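Metallo-beta-lactamase (Pseudomonas stutzeri, PDB 4ZEJ) probably hydrolyses beta-lactam antibiotics to substituted beta-amino acids, using zinc ions in its active site. Local coordinates at residues Y96-T101 against D141-W146; I45-W50 against V73-H78. One frame throughout, in Å; residues are numbered along the deposited sequence.

How the interactions relate
Interactions 1 and 2 sit side by side, their centres about 9 Å apart, near the zinc site of the alpha-beta/beta-alpha sandwich. Interaction 2 contains the loop after strand 68-73 and ties it to the end of strand 42-46; interaction 1 borders that loop through Y96, D141 and V143. Two probable backbone bonds join them: Y96 O to S74 N at 3.1 Å, and V143 N to T75 O at 3.0 Å. H76 and H78 of interaction 2 bind one zinc ion directly. D141 of interaction 1 lies beside H76, its side chain about 3 Å from that of H76 and about 7 Å from a zinc ion.

Interaction 1 (Y96-T101 against D141-W146); sequences YATTST and DNVVVW
D141 packs against T101 and S100 where the two halves of the metallo-beta-lactamase alpha-beta/beta-alpha sandwich meet: strand 95-98 with helix 99-107 comes from the seven-stranded sheet, and 141-146 leads into strand 144-147 of the five-stranded one. D141 buries the most surface here, followed by T98 and T101. T101 OG1 donates to D141 OD1 at 2.6 Å, meeting that oxygen on its anti side and about 20° out of the carboxylate plane; the two side chains cross nearly at right angles. The other oxygen, OD2, is hydrogen-bonded to T139 OG1, so both ends of the buried carboxylate are held. CB of D141 points to the first turn of the helix, and CG, set between the backbone N and carbonyl carbon (chi1 65°), brings the carboxylate to T101 OG1. S100 OG, anti to its backbone N (chi1 -177°), rests against D141 CB at 3.4 Å. T98 occupies the N-cap of helix 99-107 and works on two fronts. T98 OG1 lies 2.9 Å from a water O, and this water donates to the backbone O of D141 at 2.7 Å, bridging a gap too wide for a direct bond. Its methyl turns to V143, just ahead of strand 144-147: T98 CG2 meets V143 CG1 at 3.9 Å, the two side chains running alongside each other in opposite senses.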
ATOM      1  N   TYR A  96      -5.051   3.203 -10.468  1.00 27.15           N
ATOM      2  CA  TYR A  96      -4.632   4.551 -10.083  1.00 27.68           C
ATOM      3  C   TYR A  96      -3.250   4.503  -9.455  1.00 26.88           C
ATOM      4  O   TYR A  96      -2.913   3.568  -8.719  1.00 25.58           O
ATOM      5  CB  TYR A  96      -5.584   5.165  -9.051  1.00 28.80           C
ATOM      6  CG  TYR A  96      -6.973   5.419  -9.551  1.00 30.47           C
ATOM      7  CD1 TYR A  96      -7.944   4.422  -9.518  1.00 30.92           C
ATOM      8  CD2 TYR A  96      -7.327   6.664 -10.069  1.00 32.87           C
ATOM      9  CE1 TYR A  96      -9.224   4.650  -9.998  1.00 32.64           C
ATOM     10  CE2 TYR A  96      -8.601   6.901 -10.550  1.00 34.65           C
ATOM     11  CZ  TYR A  96      -9.545   5.893 -10.509  1.00 34.76           C
ATOM     12  OH  TYR A  96     -10.810   6.134 -10.981  1.00 36.77           O
ATOM     13  N   ALA A  97      -2.474   5.538  -9.728  1.00 27.58           N
ATOM     14  CA  ALA A  97      -1.212   5.778  -9.062  1.00 27.41           C
ATOM     15  C   ALA A  97      -0.885   7.257  -9.196  1.00 29.04           C
ATOM     16  O   ALA A  97      -1.457   7.950 -10.055  1.00 30.94           O
ATOM     17  CB  ALA A  97      -0.110   4.936  -9.678  1.00 27.23           C
ATOM     18  N   THR A  98       0.046   7.746  -8.378  1.00 28.75           N
ATOM     19  CA  THR A  98       0.452   9.154  -8.467  1.00 30.31           C
ATOM     20  C   THR A  98       1.299   9.406  -9.714  1.00 31.68           C
ATOM     21  O   THR A  98       1.817   8.467 -10.330  1.00 30.63           O
ATOM     22  CB  THR A  98       1.291   9.613  -7.268  1.00 29.89           C
ATOM     23  OG1 THR A  98       2.510   8.854  -7.225  1.00 28.37           O
ATOM     24  CG2 THR A  98       0.517   9.460  -5.962  1.00 29.10           C
ATOM     25  N   THR A  99       1.432  10.689 -10.055  1.00 34.06           N
ATOM     26  CA  THR A  99       2.333  11.160 -11.110  1.00 36.17           C
ATOM     27  C   THR A  99       3.736  10.572 -10.959  1.00 35.15           C
ATOM     28  O   THR A  99       4.294  10.026 -11.920  1.00 34.81           O
ATOM     29  CB  THR A  99       2.425  12.709 -11.088  1.00 39.00           C
ATOM     30  OG1 THR A  99       1.109  13.258 -11.219  1.00 40.85           O
ATOM     31  CG2 THR A  99       3.293  13.245 -12.221  1.00 41.48           C
ATOM     32  N   SER A 100       4.289  10.676  -9.752  1.00 33.84           N
ATOM     33  CA  SER A 100       5.652  10.209  -9.488  1.00 33.57           C
ATOM     34  C   SER A 100       5.758   8.689  -9.646  1.00 31.72           C
ATOM     35  O   SER A 100       6.681   8.201 -10.279  1.00 31.97           O
ATOM     36  CB  SER A 100       6.119  10.629  -8.095  1.00 33.81           C
ATOM     37  OG  SER A 100       7.467  10.239  -7.875  1.00 34.50           O
ATOM     38  N   THR A 101       4.801   7.955  -9.077  1.00 28.02           N
ATOM     39  CA  THR A 101       4.759   6.505  -9.222  1.00 26.81           C
ATOM     40  C   THR A 101       4.636   6.043 -10.679  1.00 27.00           C
ATOM     41  O   THR A 101       5.381   5.164 -11.103  1.00 26.86           O
ATOM     42  CB  THR A 101       3.627   5.905  -8.376  1.00 26.23           C
ATOM     43  OG1 THR A 101       3.907   6.180  -7.000  1.00 26.71           O
ATOM     44  CG2 THR A 101       3.495   4.404  -8.594  1.00 25.64           C
ATOM     45  N   ASP A 141       8.558   8.266  -4.100  1.00 25.89           N
ATOM     46  CA  ASP A 141       7.135   8.350  -4.488  1.00 25.78           C
ATOM     47  C   ASP A 141       6.140   7.853  -3.430  1.00 24.37           C
ATOM     48  O   ASP A 141       4.936   7.988  -3.623  1.00 24.59           O
ATOM     49  CB  ASP A 141       6.885   7.637  -5.822  1.00 26.04           C
ATOM     50  CG  ASP A 141       7.116   6.143  -5.752  1.00 25.22           C
ATOM     51  OD1 ASP A 141       6.341   5.377  -6.379  1.00 25.23           O
ATOM     52  OD2 ASP A 141       8.080   5.728  -5.072  1.00 24.86           O
ATOM     53  N   ASN A 142       6.615   7.293  -2.323  1.00 23.17           N
ATOM     54  CA  ASN A 142       5.701   6.648  -1.372  1.00 22.43           C
ATOM     55  C   ASN A 142       4.569   7.544  -0.842  1.00 22.74           C
ATOM     56  O   ASN A 142       4.804   8.686  -0.471  1.00 23.38           O
ATOM     57  CB  ASN A 142       6.430   5.880  -0.239  1.00 21.42           C
ATOM     58  CG  ASN A 142       7.394   6.720   0.611  1.00 21.81           C
ATOM     59  OD1 ASN A 142       8.289   6.137   1.220  1.00 21.72           O
ATOM     60  ND2 ASN A 142       7.216   8.031   0.708  1.00 22.85           N
ATOM     61  N   VAL A 143       3.348   7.018  -0.838  1.00 22.51           N
ATOM     62  CA  VAL A 143       2.194   7.721  -0.294  1.00 22.96           C
ATOM     63  C   VAL A 143       1.504   6.825   0.713  1.00 22.36           C
ATOM     64  O   VAL A 143       1.652   5.585   0.684  1.00 21.51           O
ATOM     65  CB  VAL A 143       1.186   8.160  -1.385  1.00 24.11           C
ATOM     66  CG1 VAL A 143       1.834   9.172  -2.318  1.00 25.14           C
ATOM     67  CG2 VAL A 143       0.650   6.977  -2.191  1.00 23.82           C
ATOM     68  N   VAL A 144       0.737   7.462   1.590  1.00 22.84           N
ATOM     69  CA  VAL A 144      -0.076   6.762   2.577  1.00 22.68           C
ATOM     70  C   VAL A 144      -1.551   6.984   2.218  1.00 23.73           C
ATOM     71  O   VAL A 144      -1.890   7.923   1.480  1.00 24.74           O
ATOM     72  CB  VAL A 144       0.267   7.185   4.034  1.00 22.64           C
ATOM     73  CG1 VAL A 144       1.741   6.938   4.322  1.00 22.06           C
ATOM     74  CG2 VAL A 144      -0.111   8.633   4.312  1.00 23.69           C
ATOM     75  N   VAL A 145      -2.398   6.083   2.709  1.00 23.72           N
ATOM     76  CA  VAL A 145      -3.833   6.075   2.420  1.00 24.55           C
ATOM     77  C   VAL A 145      -4.565   6.121   3.752  1.00 25.02           C
ATOM     78  O   VAL A 145      -4.377   5.246   4.606  1.00 24.29           O
ATOM     79  CB  VAL A 145      -4.254   4.840   1.574  1.00 24.56           C
ATOM     80  CG1 VAL A 145      -5.773   4.743   1.412  1.00 25.84           C
ATOM     81  CG2 VAL A 145      -3.590   4.896   0.222  1.00 24.43           C
ATOM     82  N   TRP A 146      -5.367   7.170   3.920  1.00 26.01           N
ATOM     83  CA  TRP A 146      -6.160   7.401   5.119  1.00 26.85           C
ATOM     84  C   TRP A 146      -7.601   7.083   4.801  1.00 28.22           C
ATOM     85  O   TRP A 146      -8.127   7.485   3.735  1.00 28.84           O
ATOM     86  CB  TRP A 146      -5.999   8.857   5.582  1.00 27.58           C
ATOM     87  CG  TRP A 146      -6.896   9.311   6.711  1.00 28.76           C
ATOM     88  CD1 TRP A 146      -7.844  10.278   6.641  1.00 30.45           C
ATOM     89  CD2 TRP A 146      -6.910   8.834   8.068  1.00 28.49           C
ATOM     90  NE1 TRP A 146      -8.461  10.442   7.865  1.00 31.35           N
ATOM     91  CE2 TRP A 146      -7.904   9.567   8.758  1.00 30.10           C
ATOM     92  CE3 TRP A 146      -6.180   7.863   8.766  1.00 27.21           C
ATOM     93  CZ2 TRP A 146      -8.188   9.357  10.116  1.00 30.59           C
ATOM     94  CZ3 TRP A 146      -6.464   7.647  10.115  1.00 27.58           C
ATOM     95  CH2 TRP A 146      -7.451   8.404  10.780  1.00 29.10           C
TER
HETATM   96  O   HOH W   1       3.968  10.121  -5.057  1.00 27.31           O

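Interaction 2 (I45-W50 against V73-H78); sequences IVDTPW and VSTHWH. With ZN (zinc ion), chain D.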
ATOM      1  N   ILE A  45      -9.430  -1.530  -4.091  1.00 25.62           N
ATOM      2  CA  ILE A  45      -8.215  -2.242  -3.716  1.00 24.34           C
ATOM      3  C   ILE A  45      -7.106  -1.235  -3.394  1.00 23.96           C
ATOM      4  O   ILE A  45      -6.851  -0.342  -4.187  1.00 24.58           O
ATOM      5  CB  ILE A  45      -7.770  -3.206  -4.858  1.00 23.98           C
ATOM      6  CG1 ILE A  45      -8.796  -4.342  -5.030  1.00 24.62           C
ATOM      7  CG2 ILE A  45      -6.393  -3.790  -4.577  1.00 23.07           C
ATOM      8  CD1 ILE A  45      -8.700  -5.084  -6.344  1.00 24.71           C
ATOM      9  N   VAL A  46      -6.451  -1.384  -2.238  1.00 22.90           N
ATOM     10  CA  VAL A  46      -5.275  -0.589  -1.882  1.00 22.33           C
ATOM     11  C   VAL A  46      -4.069  -1.527  -1.988  1.00 21.36           C
ATOM     12  O   VAL A  46      -3.891  -2.424  -1.149  1.00 20.51           O
ATOM     13  CB  VAL A  46      -5.372   0.047  -0.465  1.00 22.89           C
ATOM     14  CG1 VAL A  46      -4.140   0.896  -0.174  1.00 22.81           C
ATOM     15  CG2 VAL A  46      -6.641   0.893  -0.335  1.00 24.51           C
ATOM     16  N   ASP A  47      -3.278  -1.305  -3.038  1.00 21.23           N
ATOM     17  CA  ASP A  47      -2.147  -2.136  -3.463  1.00 21.07           C
ATOM     18  C   ASP A  47      -2.537  -3.525  -3.974  1.00 20.94           C
ATOM     19  O   ASP A  47      -3.372  -4.207  -3.401  1.00 20.76           O
ATOM     20  CB  ASP A  47      -1.073  -2.216  -2.383  1.00 21.00           C
ATOM     21  CG  ASP A  47      -0.338  -0.902  -2.205  1.00 21.43           C
ATOM     22  OD1 ASP A  47      -0.130  -0.184  -3.208  1.00 22.17           O
ATOM     23  OD2 ASP A  47       0.091  -0.613  -1.074  1.00 21.97           O
ATOM     24  N   THR A  48      -1.920  -3.931  -5.078  1.00 21.38           N
ATOM     25  CA  THR A  48      -2.222  -5.211  -5.665  1.00 21.49           C
ATOM     26  C   THR A  48      -1.475  -6.309  -4.922  1.00 21.31           C
ATOM     27  O   THR A  48      -0.456  -6.041  -4.263  1.00 21.46           O
ATOM     28  CB  THR A  48      -1.871  -5.298  -7.164  1.00 22.44           C
ATOM     29  OG1 THR A  48      -0.453  -5.395  -7.351  1.00 22.35           O
ATOM     30  CG2 THR A  48      -2.421  -4.111  -7.933  1.00 23.40           C
ATOM     31  N   PRO A  49      -1.966  -7.551  -5.036  1.00 21.60           N
ATOM     32  CA  PRO A  49      -1.127  -8.686  -4.671  1.00 22.38           C
ATOM     33  C   PRO A  49       0.129  -8.740  -5.522  1.00 23.11           C
ATOM     34  O   PRO A  49       0.249  -8.029  -6.522  1.00 23.76           O
ATOM     35  CB  PRO A  49      -2.028  -9.885  -4.935  1.00 22.66           C
ATOM     36  CG  PRO A  49      -3.407  -9.347  -4.768  1.00 22.57           C
ATOM     37  CD  PRO A  49      -3.329  -7.982  -5.376  1.00 22.14           C
ATOM     38  N   TRP A  50       1.049  -9.602  -5.128  1.00 23.94           N
ATOM     39  CA  TRP A  50       2.387  -9.644  -5.698  1.00 24.91           C
ATOM     40  C   TRP A  50       2.492 -10.562  -6.915  1.00 26.68           C
ATOM     41  O   TRP A  50       3.596 -10.867  -7.337  1.00 28.24           O
ATOM     42  CB  TRP A  50       3.366 -10.073  -4.599  1.00 24.97           C
ATOM     43  CG  TRP A  50       4.781  -9.575  -4.714  1.00 25.29           C
ATOM     44  CD1 TRP A  50       5.465  -9.191  -5.851  1.00 26.19           C
ATOM     45  CD2 TRP A  50       5.705  -9.462  -3.640  1.00 25.17           C
ATOM     46  NE1 TRP A  50       6.752  -8.826  -5.525  1.00 26.51           N
ATOM     47  CE2 TRP A  50       6.928  -8.989  -4.178  1.00 25.82           C
ATOM     48  CE3 TRP A  50       5.623  -9.718  -2.262  1.00 24.78           C
ATOM     49  CZ2 TRP A  50       8.048  -8.772  -3.392  1.00 26.54           C
ATOM     50  CZ3 TRP A  50       6.740  -9.504  -1.485  1.00 25.38           C
ATOM     51  CH2 TRP A  50       7.938  -9.025  -2.049  1.00 26.12           C
ATOM     52  N   VAL A  73      -5.572   1.359  -6.148  1.00 25.47           N
ATOM     53  CA  VAL A  73      -4.512   2.375  -6.066  1.00 25.32           C
ATOM     54  C   VAL A  73      -3.250   1.708  -5.546  1.00 24.09           C
ATOM     55  O   VAL A  73      -3.342   0.822  -4.690  1.00 23.43           O
ATOM     56  CB  VAL A  73      -4.899   3.582  -5.182  1.00 26.17           C
ATOM     57  CG1 VAL A  73      -5.079   3.194  -3.707  1.00 25.63           C
ATOM     58  CG2 VAL A  73      -3.865   4.690  -5.303  1.00 26.65           C
ATOM     59  N   SER A  74      -2.092   2.106  -6.084  1.00 23.78           N
ATOM     60  CA  SER A  74      -0.794   1.598  -5.632  1.00 23.18           C
ATOM     61  C   SER A  74      -0.035   2.710  -4.902  1.00 23.05           C
ATOM     62  O   SER A  74      -0.079   3.875  -5.315  1.00 24.65           O
ATOM     63  CB  SER A  74       0.032   1.047  -6.790  1.00 23.31           C
ATOM     64  OG  SER A  74      -0.602  -0.083  -7.368  1.00 23.71           O
ATOM     65  N   THR A  75       0.642   2.349  -3.814  1.00 21.70           N
ATOM     66  CA  THR A  75       1.225   3.327  -2.876  1.00 21.64           C
ATOM     67  C   THR A  75       2.716   3.611  -3.092  1.00 21.47           C
ATOM     68  O   THR A  75       3.244   4.552  -2.517  1.00 22.21           O
ATOM     69  CB  THR A  75       0.961   2.934  -1.416  1.00 21.37           C
ATOM     70  OG1 THR A  75       1.521   1.644  -1.148  1.00 20.62           O
ATOM     71  CG2 THR A  75      -0.552   2.908  -1.131  1.00 21.58           C
ATOM     72  N   HIS A  76       3.389   2.799  -3.905  1.00 21.06           N
ATOM     73  CA  HIS A  76       4.650   3.208  -4.565  1.00 21.84           C
ATOM     74  C   HIS A  76       4.894   2.259  -5.736  1.00 21.88           C
ATOM     75  O   HIS A  76       4.091   1.368  -5.962  1.00 21.83           O
ATOM     76  CB  HIS A  76       5.863   3.341  -3.613  1.00 21.77           C
ATOM     77  CG  HIS A  76       6.415   2.051  -3.107  1.00 21.20           C
ATOM     78  ND1 HIS A  76       5.829   1.351  -2.077  1.00 20.70           N
ATOM     79  CD2 HIS A  76       7.523   1.359  -3.446  1.00 21.69           C
ATOM     80  CE1 HIS A  76       6.537   0.271  -1.825  1.00 20.78           C
ATOM     81  NE2 HIS A  76       7.569   0.253  -2.639  1.00 21.31           N
ATOM     82  N   TRP A  77       5.966   2.451  -6.488  1.00 22.94           N
ATOM     83  CA  TRP A  77       6.099   1.771  -7.792  1.00 23.83           C
ATOM     84  C   TRP A  77       6.560   0.313  -7.761  1.00 23.78           C
ATOM     85  O   TRP A  77       6.390  -0.399  -8.752  1.00 24.49           O
ATOM     86  CB  TRP A  77       6.976   2.583  -8.736  1.00 25.58           C
ATOM     87  CG  TRP A  77       8.454   2.545  -8.462  1.00 26.25           C
ATOM     88  CD1 TRP A  77       9.150   3.326  -7.594  1.00 26.29           C
ATOM     89  CD2 TRP A  77       9.420   1.695  -9.099  1.00 27.35           C
ATOM     90  NE1 TRP A  77      10.491   3.022  -7.648  1.00 27.35           N
ATOM     91  CE2 TRP A  77      10.683   2.025  -8.565  1.00 27.91           C
ATOM     92  CE3 TRP A  77       9.336   0.685 -10.067  1.00 28.11           C
ATOM     93  CZ2 TRP A  77      11.861   1.366  -8.958  1.00 29.59           C
ATOM     94  CZ3 TRP A  77      10.511   0.039 -10.470  1.00 29.74           C
ATOM     95  CH2 TRP A  77      11.752   0.383  -9.914  1.00 30.32           C
ATOM     96  N   HIS A  78       7.130  -0.146  -6.652  1.00 23.24           N
ATOM     97  CA  HIS A  78       7.730  -1.487  -6.633  1.00 23.71           C
ATOM     98  C   HIS A  78       6.698  -2.584  -6.839  1.00 23.54           C
ATOM     99  O   HIS A  78       5.502  -2.385  -6.597  1.00 22.15           O
ATOM    100  CB  HIS A  78       8.523  -1.736  -5.348  1.00 23.52           C
ATOM    101  CG  HIS A  78       9.766  -0.907  -5.244  1.00 24.63           C
ATOM    102  ND1 HIS A  78      10.339  -0.560  -4.040  1.00 24.71           N
ATOM    103  CD2 HIS A  78      10.537  -0.342  -6.200  1.00 25.96           C
ATOM    104  CE1 HIS A  78      11.430   0.153  -4.263  1.00 25.97           C
ATOM    105  NE2 HIS A  78      11.564   0.309  -5.565  1.00 26.66           N
TER
HETATM  106 ZN    ZN D 302       9.417  -0.782  -2.226  1.00 23.06          ZN
HETATM  107  O   HOH W   2      11.314  -2.415  -1.924  1.00 40.78           O
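The zinc-binding loop of the metallo-beta-lactamase fold, carrying H76 and H78 of the HxHxD motif, leaves strand 68-73 and is tied here to the end of the parallel neighbour 42-46. V46 and V73 form the parallel bridge, with V73 N bonded to I45 O at 2.9 Å and D47 N to V73 O at 2.7 Å, while V46 CG1 and V73 CG1 pack on the same face of the sheet. Beyond the last strand residue the side chain of D47 takes over from the backbone. With CG anti to its carbonyl carbon (chi1 -70°), its carboxylate engages T75 twice: D47 OD1 accepts the N-H of T75 (N to OD1 2.7 Å) and D47 OD2 the hydroxyl of T75 (OG1 to OD2 2.7 Å). Both oxygens use their syn lone pairs, a two-pronged grip that restrains the carboxylate's rotation. R81 adds a salt bridge to OD2 from helix 79-82. Next along the loop, H76 NE2 (2.2 Å) and H78 ND1 (2.0 Å) bind the zinc ion, which also has H138 and a water as ligands. Buried and paired with R81, D47 is probably ionised, and is thus probably a second-shell residue that holds T75, next to the zinc ligand H76, in place.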